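Local atomic coordinates of VMB-1 (PDB entry 6JV4), a protein that probably hydrolyses beta-lactam antibiotics to substituted beta-amino acids, as a zinc-dependent subclass B1 metallo-beta-lactamase. Residues Y102-T107 against D147-W152. Residues are numbered along the deposited sequence; the frame is centred on the assembly and turned at random.
Sequences YATSLT and DNIVVW
Thr107, in the first turn of helix 105-113, hands its hydroxyl to the carboxylate of Asp147, tying that helix to the loop that enters strand 150-153, in the alpha-beta/beta-alpha sandwich of metallo-beta-lactamases. Strand 100-104 is part of the larger, seven-stranded sheet and runs directly into the helix; residues 147-149 lead into strand 150-153 of the smaller sheet. The bond is short, 2.6 Å from Thr107 OG1 to Asp147 OD2, and it arrives on the anti lone pair of OD2, turned away from OD1. The two side chains meet at about a right angle. Asp147 carries its CG between the backbone N and the carbonyl carbon (chi1 63°), which brings OD2 up to the hydroxyl of Thr107 while OD1 is hydrogen-bonded to the hydroxyl OG1 of Thr145. Held at both oxygens, the buried carboxylate has little freedom to rotate. The side chain of Asp147 lies about 4 Å from that of the zinc ligand His82 and about 8 Å from a zinc ion, which is consistent with a second-shell position beside the metal site. Deeper between the sheets, the CG2 methyls of Thr104 and Ile149 meet tip to tip at 3.6 Å, and Val79 and Val137 also touch Ile149. The looser side is that of Leu106, partly exposed, where little more than CB rests on Asp147 CB at 3.8 Å. Packing is not direct everywhere: Thr104 OG1 and the carbonyl oxygen of Asp147 stand 4.3 Å apart, and one water bridges them, donating to Asp147 O at 2.6 Å. Thr104 is also the N-cap residue of helix 105-113, and its OG1 accepts the nearly straight capping bond from Thr107 N at 3.0 Å, with an N-H...OG1 angle of 168°.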
loop_
_atom_site.group_PDB
_atom_site.type_symbol
_atom_site.label_atom_id
_atom_site.label_comp_id
_atom_site.label_asym_id
_atom_site.label_seq_id
_atom_site.Cartn_x
_atom_site.Cartn_y
_atom_site.Cartn_z
ATOM N N TYR A 102 -3.401 -4.596 10.684
ATOM C CA TYR A 102 -2.426 -3.681 11.290
ATOM C C TYR A 102 -2.520 -2.320 10.625
ATOM O O TYR A 102 -2.642 -2.264 9.408
ATOM C CB TYR A 102 -1.009 -4.183 11.067
ATOM C CG TYR A 102 -0.635 -5.352 11.943
ATOM C CD1 TYR A 102 0.023 -5.147 13.146
ATOM C CD2 TYR A 102 -1.034 -6.619 11.616
ATOM C CE1 TYR A 102 0.331 -6.214 13.979
ATOM C CE2 TYR A 102 -0.730 -7.700 12.432
ATOM C CZ TYR A 102 -0.024 -7.490 13.602
ATOM O OH TYR A 102 0.282 -8.572 14.364
ATOM N N ALA A 103 -2.518 -1.275 11.434
ATOM C CA ALA A 103 -2.516 0.118 10.952
ATOM C C ALA A 103 -1.763 0.934 11.972
ATOM O O ALA A 103 -1.811 0.577 13.177
ATOM C CB ALA A 103 -3.917 0.646 10.735
ATOM N N THR A 104 -1.165 2.038 11.550
ATOM C CA THR A 104 -0.534 2.931 12.523
ATOM C C THR A 104 -1.603 3.660 13.339
ATOM O O THR A 104 -2.794 3.736 12.953
ATOM C CB THR A 104 0.420 3.957 11.911
ATOM O OG1 THR A 104 -0.396 4.932 11.252
ATOM C CG2 THR A 104 1.431 3.360 10.959
ATOM N N SER A 105 -1.145 4.217 14.456
ATOM C CA SER A 105 -1.955 5.108 15.322
ATOM C C SER A 105 -2.535 6.263 14.506
ATOM O O SER A 105 -3.670 6.714 14.804
ATOM C CB SER A 105 -1.127 5.599 16.504
ATOM O OG SER A 105 0.047 6.285 16.099
ATOM N N LEU A 106 -1.777 6.810 13.575
ATOM C CA LEU A 106 -2.287 7.903 12.729
ATOM C C LEU A 106 -3.357 7.369 11.777
ATOM O O LEU A 106 -4.384 8.083 11.555
ATOM C CB LEU A 106 -1.158 8.550 11.918
ATOM C CG LEU A 106 -0.124 9.389 12.657
ATOM C CD1 LEU A 106 0.947 9.878 11.689
ATOM C CD2 LEU A 106 -0.822 10.565 13.366
ATOM N N THR A 107 -3.152 6.219 11.158
ATOM C CA THR A 107 -4.184 5.680 10.260
ATOM C C THR A 107 -5.485 5.482 11.081
ATOM O O THR A 107 -6.597 5.810 10.599
ATOM C CB THR A 107 -3.702 4.416 9.546
ATOM O OG1 THR A 107 -2.598 4.775 8.713
ATOM C CG2 THR A 107 -4.822 3.769 8.773
ATOM N N ASP A 147 -0.960 9.978 7.134
ATOM C CA ASP A 147 -0.681 8.662 7.755
ATOM C C ASP A 147 0.093 7.696 6.857
ATOM O O ASP A 147 0.448 6.614 7.349
ATOM C CB ASP A 147 -1.977 7.997 8.214
ATOM C CG ASP A 147 -2.915 7.700 7.059
ATOM O OD1 ASP A 147 -3.021 8.558 6.181
ATOM O OD2 ASP A 147 -3.509 6.626 7.075
ATOM N N ASN A 148 0.361 8.022 5.608
ATOM C CA ASN A 148 0.840 7.029 4.622
ATOM C C ASN A 148 2.132 6.344 5.123
ATOM O O ASN A 148 3.058 7.059 5.605
ATOM C CB ASN A 148 0.980 7.622 3.211
ATOM C CG ASN A 148 1.781 8.899 3.081
ATOM O OD1 ASN A 148 2.681 9.214 3.935
ATOM N ND2 ASN A 148 1.453 9.653 2.071
ATOM N N ILE A 149 2.200 5.020 5.018
ATOM C CA ILE A 149 3.434 4.237 5.290
ATOM C C ILE A 149 3.884 3.523 4.033
ATOM O O ILE A 149 3.096 3.290 3.103
ATOM C CB ILE A 149 3.171 3.219 6.431
ATOM C CG1 ILE A 149 1.959 2.352 6.176
ATOM C CG2 ILE A 149 3.049 3.954 7.762
ATOM C CD1 ILE A 149 1.849 1.135 7.088
ATOM N N VAL A 150 5.156 3.118 4.026
ATOM C CA VAL A 150 5.675 2.230 2.977
ATOM C C VAL A 150 6.070 0.911 3.645
ATOM O O VAL A 150 6.258 0.864 4.877
ATOM C CB VAL A 150 6.844 2.885 2.222
ATOM C CG1 VAL A 150 6.408 4.190 1.558
ATOM C CG2 VAL A 150 8.071 3.066 3.109
ATOM N N VAL A 151 6.219 -0.099 2.814
ATOM C CA VAL A 151 6.566 -1.440 3.331
ATOM C C VAL A 151 7.718 -1.958 2.497
ATOM O O VAL A 151 7.598 -1.993 1.272
ATOM C CB VAL A 151 5.374 -2.393 3.327
ATOM C CG1 VAL A 151 5.768 -3.706 4.006
ATOM C CG2 VAL A 151 4.159 -1.754 3.992
ATOM N N TRP A 152 8.799 -2.330 3.168
ATOM C CA TRP A 152 10.032 -2.849 2.550
ATOM C C TRP A 152 10.139 -4.349 2.692
ATOM O O TRP A 152 9.903 -4.829 3.777
ATOM C CB TRP A 152 11.223 -2.186 3.235
ATOM C CG TRP A 152 12.590 -2.636 2.805
ATOM C CD1 TRP A 152 13.542 -3.112 3.660
ATOM C CD2 TRP A 152 13.229 -2.531 1.517
ATOM N NE1 TRP A 152 14.720 -3.335 2.992
ATOM C CE2 TRP A 152 14.552 -3.006 1.670
ATOM C CE3 TRP A 152 12.837 -2.087 0.244
ATOM C CZ2 TRP A 152 15.482 -2.969 0.628
ATOM C CZ3 TRP A 152 13.734 -2.108 -0.796
ATOM C CH2 TRP A 152 15.059 -2.537 -0.613
HETATM O O HOH W 1 1.182 6.623 9.886
#